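Local coordinates for protein sulfate adenylyltransferase (Allochromatium vinosum, PDB 4DNX) that catalyses the transfer of an adenylyl group from ATP to sulfate, yielding adenosine 5'-phosphosulfate and diphosphate in dissimilatory sulfur metabolism, at residues A[76-81]-A[317-322]; A[203-208]-A[385-390]; A[226-231]-A[245-250]. All blocks are in the same frame, centred on the assembly; numbering follows the deposited sequence.

Contact 1. Residues A[76-81]-A[317-322]; sequences GRFFPV and AVPTDV
P80 O accepts a hydrogen bond from R275 NH1, and F79 O one from S67 OG, in the same segment as F78, whose ring meets V322 across the contact. No hydrogen bond joins the two segments, and the contact itself rests on the F78 ring. Its CG is anti to the backbone N (chi1 176°), which carries the ring toward 317-322, so that one face receives V322. V322 CG2 sits 3.7 Å from the centroid of the F78 ring and only 4° off its normal, the geometry of a CH-pi contact. The six ring carbons are therefore nearly equidistant from this methyl. The rest of the valine follows toward the ring root, V322 CB lying 3.8 Å from F78 CG, and the two side chains stand roughly at right angles. P319 and V318 approach obliquely: P319 CD is 3.9 Å from F78 CE1, and V318 CG1 is more distant, at 4.3 Å from F78 CZ. On the opposite face, P80 CD lies 4.3 Å above the F78 ring plane, toward its rim. V278 of helix 274-287 touches F78, P80 and V318, joining both sides. With an alanine in place of F78, V322 CG2 would probably lose its aromatic face and a gap would open beside P319. The type II beta turn from P319 to V322 folds the chain back, bringing both residues to the one ring. This is a loop-loop interface in which an aromatic ring is packed by a proline and two valines, joining the PUA-like region (76-81) to the ATP-sulfurylase region (317-322).

Contact 2. Residues A[203-208]-A[385-390]; sequences PMHRAH and QILMDY
The HXXH signature of ATP sulfurylases begins at H205, and this residue, with P203 two residues earlier, packs on L387 of the C-terminal helix 381-393. The forked end of L387 serves both: CD2 meets P203 CG, while CD1 meets the edge of H205 and also touches P203 CB. L387 CD1 lies 3.6 Å from both CE1 and NE2 of H205, close to the ring plane, so the imidazole presents an edge and not a face. The two side chains head toward one another. H205 carries CG anti to its carbonyl carbon (chi1 -67°), which directs the ring to the helix although its first bond does not aim there. The hydrogen bond between H205 ND1 and S379 OG is likely to hold the ring's rotation, while V364 and L368 of helix 361-369 pack against it. P203 crosses L387 obliquely, and its CG reaches L387 CD2 at 4.1 Å, a looser touch. I238 adds to this apolar patch by touching both P203 and L387.

Each segment has polar ties of its own. H205 is the N-cap of helix 206-219, and its O accepts a weak bond from H208 N at 3.2 Å. One turn apart on the other helix, Q385 NE2 donates to D389 OD1 at 3.0 Å, with the acceptor in the amide plane and the donor 43° out of the carboxylate plane. That same D389 OD1 also pairs with R392 NH2. The arrangement, a histidine at the N-terminal end of a helix following a parallel-sheet strand, is characteristic of the HXXH motif in the nucleotidyltransferase fold, here backed by the C-terminal helix.

Contact 3. Residues A[226-231]-A[245-250]; sequences IHMLLG and AAIRTM
I226 and M250 approach end to end: I226 CD1 stands 3.7 Å from M250 CE, the bent methionine bringing its methyl to the isoleucine tip. I247 fits beside this pair, lying alongside I226 but running the other way, with its CG2 3.9 Å from I226 CD1. Its other branch, extended with CG1 anti to the carbonyl carbon (chi1 -71°), runs antiparallel to M228, and I247 CD1 lies 3.5 Å from M228 SD. One isoleucine is thus shared by two strand residues, one branch to each.

I226 and M228 alternate with H227, which is hydrogen-bonded by R284 and Y51. On the helix, A245 O is gripped twice by T249: OG1 donates at 2.7 Å and N at 2.9 Å, from opposite faces of the carbonyl plane. R248, at the side of the contact, instead forms a salt bridge with E182 of the second subunit.

The axes of strand 226-230 and helix 245-250 pass 11.7 Å apart at 175°. This antiparallel packing of helix on strand, with V262 of the next strand touching both M228 and I247, is the signature of a beta-alpha-beta crossover in a Rossmann-like sheet.

In the fold
Contact 3 is buried, whereas contacts 1 and 2 are only partly so; none of the three has a hydrogen bond across its segments. Contacts 2 and 3 are neighbours, with centres about 11 Å apart, and belong to one nucleotidyltransferase domain: M204, between the two touching residues of 203-208, packs on I226 and M250, while I386 rests on T249. Helix 240-254 therefore has the sheet on one side and the C-terminal helix on another. Contact 1 lies apart, its centre about 30 Å from that of contact 3, and joins loops from the PUA-like and ATP-sulfurylase family regions. Its chemistry is a methyl over an aromatic face; contact 2 uses an imidazole edge, and contact 3 aliphatic and thioether chains.

Contact 1. Residues A[76-81]-A[317-322]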
loop_
_atom_site.group_PDB
_atom_site.type_symbol
_atom_site.label_atom_id
_atom_site.label_comp_id
_atom_site.label_asym_id
_atom_site.label_seq_id
_atom_site.Cartn_x
_atom_site.Cartn_y
_atom_site.Cartn_z
ATOM N N GLY A 76 -8.782 17.419 -27.932
ATOM C CA GLY A 76 -9.851 16.466 -28.140
ATOM C C GLY A 76 -9.919 15.310 -27.166
ATOM O O GLY A 76 -10.914 14.583 -27.177
ATOM N N ARG A 77 -8.907 15.131 -26.312
ATOM C CA ARG A 77 -8.969 14.072 -25.260
ATOM C C ARG A 77 -10.144 14.314 -24.291
ATOM O O ARG A 77 -10.386 15.453 -23.895
ATOM C CB ARG A 77 -7.660 14.005 -24.433
ATOM C CG ARG A 77 -6.462 13.376 -25.149
ATOM C CD ARG A 77 -5.156 13.501 -24.326
ATOM N NE ARG A 77 -4.750 14.907 -24.248
ATOM C CZ ARG A 77 -3.876 15.414 -23.378
ATOM N NH1 ARG A 77 -3.281 14.647 -22.481
ATOM N NH2 ARG A 77 -3.598 16.711 -23.413
ATOM N N PHE A 78 -10.866 13.258 -23.911
ATOM C CA PHE A 78 -11.908 13.361 -22.903
ATOM C C PHE A 78 -11.303 13.545 -21.489
ATOM O O PHE A 78 -10.451 12.757 -21.044
ATOM C CB PHE A 78 -12.771 12.099 -22.938
ATOM C CG PHE A 78 -13.818 12.055 -21.877
ATOM C CD1 PHE A 78 -14.883 12.978 -21.876
ATOM C CD2 PHE A 78 -13.763 11.081 -20.863
ATOM C CE1 PHE A 78 -15.874 12.936 -20.843
ATOM C CE2 PHE A 78 -14.751 11.049 -19.861
ATOM C CZ PHE A 78 -15.788 11.976 -19.854
ATOM N N PHE A 79 -11.768 14.579 -20.787
ATOM C CA PHE A 79 -11.514 14.743 -19.358
ATOM C C PHE A 79 -12.551 15.678 -18.704
ATOM O O PHE A 79 -12.737 16.809 -19.146
ATOM C CB PHE A 79 -10.085 15.184 -19.058
ATOM C CG PHE A 79 -9.699 14.928 -17.624
ATOM C CD1 PHE A 79 -9.271 13.644 -17.210
ATOM C CD2 PHE A 79 -9.887 15.924 -16.645
ATOM C CE1 PHE A 79 -8.973 13.372 -15.899
ATOM C CE2 PHE A 79 -9.599 15.663 -15.296
ATOM C CZ PHE A 79 -9.111 14.370 -14.908
ATOM N N PRO A 80 -13.247 15.202 -17.667
ATOM C CA PRO A 80 -14.477 15.870 -17.244
ATOM C C PRO A 80 -14.401 17.115 -16.390
ATOM O O PRO A 80 -15.408 17.809 -16.311
ATOM C CB PRO A 80 -15.252 14.769 -16.489
ATOM C CG PRO A 80 -14.272 13.804 -16.065
ATOM C CD PRO A 80 -13.063 13.896 -16.992
ATOM N N VAL A 81 -13.285 17.391 -15.731
ATOM C CA VAL A 81 -13.141 18.637 -14.939
ATOM C C VAL A 81 -11.774 19.283 -15.161
ATOM O O VAL A 81 -10.799 18.619 -15.450
ATOM C CB VAL A 81 -13.346 18.402 -13.395
ATOM C CG1 VAL A 81 -14.722 17.759 -13.126
ATOM C CG2 VAL A 81 -12.198 17.582 -12.816
ATOM N N ALA A 317 -25.099 14.081 -21.940
ATOM C CA ALA A 317 -23.981 15.008 -21.899
ATOM C C ALA A 317 -22.624 14.351 -22.142
ATOM O O ALA A 317 -21.762 14.948 -22.785
ATOM C CB ALA A 317 -23.964 15.843 -20.594
ATOM N N VAL A 318 -22.416 13.145 -21.624
ATOM C CA VAL A 318 -21.116 12.502 -21.774
ATOM C C VAL A 318 -21.032 11.995 -23.221
ATOM O O VAL A 318 -21.911 11.257 -23.644
ATOM C CB VAL A 318 -20.931 11.327 -20.765
ATOM C CG1 VAL A 318 -19.642 10.552 -21.055
ATOM C CG2 VAL A 318 -20.907 11.871 -19.334
ATOM N N PRO A 319 -19.991 12.399 -23.959
ATOM C CA PRO A 319 -19.877 12.010 -25.373
ATOM C C PRO A 319 -19.944 10.498 -25.547
ATOM O O PRO A 319 -19.501 9.734 -24.662
ATOM C CB PRO A 319 -18.494 12.528 -25.778
ATOM C CG PRO A 319 -18.116 13.524 -24.745
ATOM C CD PRO A 319 -18.775 13.078 -23.480
ATOM N N THR A 320 -20.492 10.054 -26.673
ATOM C CA THR A 320 -20.669 8.620 -26.916
ATOM C C THR A 320 -19.329 7.886 -26.928
ATOM O O THR A 320 -18.330 8.380 -27.483
ATOM C CB THR A 320 -21.372 8.340 -28.273
ATOM O OG1 THR A 320 -22.189 9.459 -28.621
ATOM C CG2 THR A 320 -22.224 7.071 -28.185
ATOM N N ASP A 321 -19.329 6.719 -26.300
ATOM C CA ASP A 321 -18.178 5.814 -26.289
ATOM C C ASP A 321 -16.813 6.386 -25.799
ATOM O O ASP A 321 -15.761 5.821 -26.097
ATOM C CB ASP A 321 -18.058 5.102 -27.653
ATOM C CG ASP A 321 -19.318 4.285 -28.005
ATOM O OD1 ASP A 321 -19.546 3.995 -29.203
ATOM O OD2 ASP A 321 -20.087 3.936 -27.080
ATOM N N VAL A 322 -16.812 7.484 -25.050
ATOM C CA VAL A 322 -15.555 7.872 -24.383
ATOM C C VAL A 322 -15.227 6.985 -23.172
ATOM O O VAL A 322 -14.045 6.783 -22.832
ATOM C CB VAL A 322 -15.493 9.371 -23.986
ATOM C CG1 VAL A 322 -15.472 10.225 -25.254
ATOM C CG2 VAL A 322 -16.641 9.742 -23.074
#

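Contact 2. Residues A[203-208]-A[385-390]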
loop_
_atom_site.group_PDB
_atom_site.type_symbol
_atom_site.label_atom_id
_atom_site.label_comp_id
_atom_site.label_asym_id
_atom_site.label_seq_id
_atom_site.Cartn_x
_atom_site.Cartn_y
_atom_site.Cartn_z
ATOM N N PRO A 203 -18.618 3.495 7.700
ATOM C CA PRO A 203 -18.978 2.071 7.794
ATOM C C PRO A 203 -20.185 1.700 6.962
ATOM O O PRO A 203 -21.101 2.514 6.771
ATOM C CB PRO A 203 -19.269 1.861 9.277
ATOM C CG PRO A 203 -18.412 2.933 9.964
ATOM C CD PRO A 203 -18.583 4.127 9.033
ATOM N N MET A 204 -20.189 0.470 6.465
ATOM C CA MET A 204 -21.286 0.023 5.618
ATOM C C MET A 204 -22.200 -0.874 6.456
ATOM O O MET A 204 -21.757 -1.890 6.994
ATOM C CB MET A 204 -20.715 -0.744 4.429
ATOM C CG MET A 204 -20.039 0.189 3.409
ATOM S SD MET A 204 -19.125 -0.803 2.219
ATOM C CE MET A 204 -20.474 -1.689 1.402
ATOM N N HIS A 205 -23.457 -0.449 6.619
ATOM C CA HIS A 205 -24.459 -1.286 7.244
ATOM C C HIS A 205 -25.185 -2.118 6.196
ATOM O O HIS A 205 -24.735 -2.198 5.030
ATOM C CB HIS A 205 -25.357 -0.416 8.139
ATOM C CG HIS A 205 -24.589 0.117 9.295
ATOM N ND1 HIS A 205 -24.188 -0.684 10.342
ATOM C CD2 HIS A 205 -24.016 1.327 9.500
ATOM C CE1 HIS A 205 -23.454 0.027 11.180
ATOM N NE2 HIS A 205 -23.352 1.257 10.700
ATOM N N ARG A 206 -26.225 -2.822 6.617
ATOM C CA ARG A 206 -26.816 -3.828 5.740
ATOM C C ARG A 206 -27.348 -3.282 4.437
ATOM O O ARG A 206 -27.335 -3.994 3.416
ATOM C CB ARG A 206 -27.858 -4.675 6.482
ATOM C CG ARG A 206 -27.308 -6.051 6.665
ATOM C CD ARG A 206 -28.334 -7.002 7.243
ATOM N NE ARG A 206 -29.175 -7.524 6.170
ATOM C CZ ARG A 206 -30.161 -8.399 6.357
ATOM N NH1 ARG A 206 -30.437 -8.838 7.577
ATOM N NH2 ARG A 206 -30.884 -8.819 5.327
ATOM N N ALA A 207 -27.813 -2.030 4.447
ATOM C CA ALA A 207 -28.377 -1.433 3.223
ATOM C C ALA A 207 -27.310 -1.296 2.139
ATOM O O ALA A 207 -27.561 -1.606 0.965
ATOM C CB ALA A 207 -29.001 -0.074 3.537
ATOM N N HIS A 208 -26.134 -0.821 2.539
ATOM C CA HIS A 208 -25.045 -0.585 1.574
ATOM C C HIS A 208 -24.404 -1.878 1.189
ATOM O O HIS A 208 -24.023 -2.057 0.030
ATOM C CB HIS A 208 -24.023 0.409 2.133
ATOM C CG HIS A 208 -24.506 1.826 2.057
ATOM N ND1 HIS A 208 -24.004 2.835 2.847
ATOM C CD2 HIS A 208 -25.466 2.395 1.284
ATOM C CE1 HIS A 208 -24.643 3.963 2.579
ATOM N NE2 HIS A 208 -25.534 3.724 1.630
ATOM N N GLN A 385 -21.140 -4.203 17.043
ATOM C CA GLN A 385 -20.316 -4.275 18.255
ATOM C C GLN A 385 -19.070 -3.369 18.154
ATOM O O GLN A 385 -18.717 -2.675 19.134
ATOM C CB GLN A 385 -19.884 -5.695 18.601
ATOM C CG GLN A 385 -19.391 -5.822 20.010
ATOM C CD GLN A 385 -20.512 -5.505 21.015
ATOM O OE1 GLN A 385 -21.608 -6.079 20.940
ATOM N NE2 GLN A 385 -20.261 -4.549 21.903
ATOM N N ILE A 386 -18.434 -3.389 16.995
ATOM C CA ILE A 386 -17.226 -2.572 16.746
ATOM C C ILE A 386 -17.545 -1.079 16.980
ATOM O O ILE A 386 -16.825 -0.375 17.718
ATOM C CB ILE A 386 -16.663 -2.821 15.363
ATOM C CG1 ILE A 386 -15.926 -4.167 15.353
ATOM C CG2 ILE A 386 -15.719 -1.646 14.873
ATOM C CD1 ILE A 386 -15.576 -4.623 13.952
ATOM N N LEU A 387 -18.656 -0.638 16.398
ATOM C CA LEU A 387 -19.101 0.760 16.564
ATOM C C LEU A 387 -19.543 1.072 18.012
ATOM O O LEU A 387 -19.201 2.134 18.564
ATOM C CB LEU A 387 -20.186 1.101 15.538
ATOM C CG LEU A 387 -19.573 1.096 14.114
ATOM C CD1 LEU A 387 -20.636 1.112 13.055
ATOM C CD2 LEU A 387 -18.607 2.302 13.960
ATOM N N MET A 388 -20.278 0.164 18.655
ATOM C CA MET A 388 -20.733 0.424 20.033
ATOM C C MET A 388 -19.559 0.523 20.980
ATOM O O MET A 388 -19.573 1.335 21.914
ATOM C CB MET A 388 -21.706 -0.648 20.518
ATOM C CG MET A 388 -23.046 -0.435 19.881
ATOM S SD MET A 388 -24.318 -1.510 20.481
ATOM C CE MET A 388 -23.727 -3.042 19.750
ATOM N N ASP A 389 -18.530 -0.286 20.714
ATOM C CA ASP A 389 -17.345 -0.310 21.568
ATOM C C ASP A 389 -16.618 1.011 21.419
ATOM O O ASP A 389 -16.185 1.580 22.440
ATOM C CB ASP A 389 -16.414 -1.483 21.223
ATOM C CG ASP A 389 -16.902 -2.816 21.802
ATOM O OD1 ASP A 389 -17.923 -2.856 22.513
ATOM O OD2 ASP A 389 -16.271 -3.848 21.494
ATOM N N TYR A 390 -16.550 1.506 20.177
ATOM C CA TYR A 390 -15.963 2.801 19.880
ATOM C C TYR A 390 -16.722 3.913 20.626
ATOM O O TYR A 390 -16.105 4.683 21.365
ATOM C CB TYR A 390 -15.920 3.085 18.387
ATOM C CG TYR A 390 -15.727 4.546 18.099
ATOM C CD1 TYR A 390 -14.523 5.170 18.426
ATOM C CD2 TYR A 390 -16.766 5.312 17.562
ATOM C CE1 TYR A 390 -14.331 6.535 18.192
ATOM C CE2 TYR A 390 -16.592 6.682 17.318
ATOM C CZ TYR A 390 -15.369 7.276 17.634
ATOM O OH TYR A 390 -15.173 8.619 17.388
#

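Contact 3. Residues A[226-231]-A[245-250]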
loop_
_atom_site.group_PDB
_atom_site.type_symbol
_atom_site.label_atom_id
_atom_site.label_comp_id
_atom_site.label_asym_id
_atom_site.label_seq_id
_atom_site.Cartn_x
_atom_site.Cartn_y
_atom_site.Cartn_z
ATOM N N ILE A 226 -14.311 -1.744 -2.770
ATOM C CA ILE A 226 -14.906 -0.723 -1.854
ATOM C C ILE A 226 -13.803 0.325 -1.852
ATOM O O ILE A 226 -12.682 0.054 -1.405
ATOM C CB ILE A 226 -15.139 -1.304 -0.467
ATOM C CG1 ILE A 226 -16.218 -2.426 -0.540
ATOM C CG2 ILE A 226 -15.613 -0.164 0.456
ATOM C CD1 ILE A 226 -16.541 -3.161 0.770
ATOM N N HIS A 227 -14.096 1.477 -2.424
ATOM C CA HIS A 227 -13.059 2.493 -2.720
ATOM C C HIS A 227 -13.347 3.636 -1.745
ATOM O O HIS A 227 -14.241 4.451 -1.981
ATOM C CB HIS A 227 -13.205 2.894 -4.190
ATOM C CG HIS A 227 -11.945 3.462 -4.797
ATOM N ND1 HIS A 227 -11.974 4.451 -5.757
ATOM C CD2 HIS A 227 -10.642 3.209 -4.558
ATOM C CE1 HIS A 227 -10.737 4.758 -6.122
ATOM N NE2 HIS A 227 -9.901 4.026 -5.400
ATOM N N MET A 228 -12.596 3.670 -0.653
ATOM C CA MET A 228 -12.909 4.599 0.452
ATOM C C MET A 228 -12.264 5.958 0.214
ATOM O O MET A 228 -11.104 6.045 -0.251
ATOM C CB MET A 228 -12.431 4.027 1.796
ATOM C CG MET A 228 -13.242 2.710 2.309
ATOM S SD MET A 228 -12.563 2.085 3.848
ATOM C CE MET A 228 -10.838 1.731 3.419
ATOM N N LEU A 229 -13.020 7.017 0.484
ATOM C CA LEU A 229 -12.471 8.349 0.284
ATOM C C LEU A 229 -11.691 8.657 1.564
ATOM O O LEU A 229 -12.278 8.780 2.646
ATOM C CB LEU A 229 -13.596 9.365 0.011
ATOM C CG LEU A 229 -13.134 10.837 -0.005
ATOM C CD1 LEU A 229 -11.856 11.058 -0.867
ATOM C CD2 LEU A 229 -14.306 11.637 -0.521
ATOM N N LEU A 230 -10.361 8.756 1.449
ATOM C CA LEU A 230 -9.488 9.064 2.566
ATOM C C LEU A 230 -9.308 10.580 2.684
ATOM O O LEU A 230 -9.200 11.274 1.675
ATOM C CB LEU A 230 -8.096 8.445 2.319
ATOM C CG LEU A 230 -8.223 6.942 2.059
ATOM C CD1 LEU A 230 -6.854 6.414 1.600
ATOM C CD2 LEU A 230 -8.701 6.178 3.270
ATOM N N GLY A 231 -9.241 11.085 3.907
ATOM C CA GLY A 231 -8.993 12.507 4.041
ATOM C C GLY A 231 -9.054 12.874 5.488
ATOM O O GLY A 231 -9.182 11.997 6.343
ATOM N N ALA A 245 -12.017 -1.442 10.526
ATOM C CA ALA A 245 -12.411 -2.693 11.200
ATOM C C ALA A 245 -13.855 -3.080 10.845
ATOM O O ALA A 245 -14.153 -4.255 10.600
ATOM C CB ALA A 245 -12.286 -2.556 12.699
ATOM N N ALA A 246 -14.768 -2.094 10.848
ATOM C CA ALA A 246 -16.175 -2.392 10.494
ATOM C C ALA A 246 -16.341 -2.916 9.063
ATOM O O ALA A 246 -17.061 -3.896 8.836
ATOM C CB ALA A 246 -17.073 -1.134 10.718
ATOM N N ILE A 247 -15.658 -2.281 8.100
ATOM C CA ILE A 247 -15.773 -2.657 6.683
ATOM C C ILE A 247 -15.130 -4.022 6.471
ATOM O O ILE A 247 -15.693 -4.886 5.760
ATOM C CB ILE A 247 -15.177 -1.570 5.731
ATOM C CG1 ILE A 247 -16.128 -0.352 5.764
ATOM C CG2 ILE A 247 -15.066 -2.088 4.236
ATOM C CD1 ILE A 247 -15.659 0.820 5.013
ATOM N N ARG A 248 -13.964 -4.227 7.100
ATOM C CA ARG A 248 -13.233 -5.504 6.911
ATOM C C ARG A 248 -13.974 -6.652 7.555
ATOM O O ARG A 248 -13.972 -7.776 7.022
ATOM C CB ARG A 248 -11.824 -5.435 7.464
ATOM C CG ARG A 248 -10.922 -4.579 6.590
ATOM C CD ARG A 248 -9.526 -4.624 7.195
ATOM N NE ARG A 248 -8.629 -3.559 6.716
ATOM C CZ ARG A 248 -8.027 -3.545 5.526
ATOM N NH1 ARG A 248 -8.246 -4.507 4.631
ATOM N NH2 ARG A 248 -7.189 -2.554 5.228
ATOM N N THR A 249 -14.628 -6.380 8.688
ATOM C CA THR A 249 -15.409 -7.437 9.355
ATOM C C THR A 249 -16.625 -7.845 8.512
ATOM O O THR A 249 -16.963 -9.035 8.440
ATOM C CB THR A 249 -15.837 -7.002 10.774
ATOM O OG1 THR A 249 -14.665 -6.745 11.543
ATOM C CG2 THR A 249 -16.631 -8.115 11.488
ATOM N N MET A 250 -17.303 -6.865 7.928
ATOM C CA MET A 250 -18.415 -7.135 7.013
ATOM C C MET A 250 -17.916 -8.003 5.848
ATOM O O MET A 250 -18.515 -9.037 5.512
ATOM C CB MET A 250 -19.023 -5.825 6.507
ATOM C CG MET A 250 -19.958 -6.041 5.319
ATOM S SD MET A 250 -20.247 -4.553 4.356
ATOM C CE MET A 250 -18.656 -4.537 3.480
#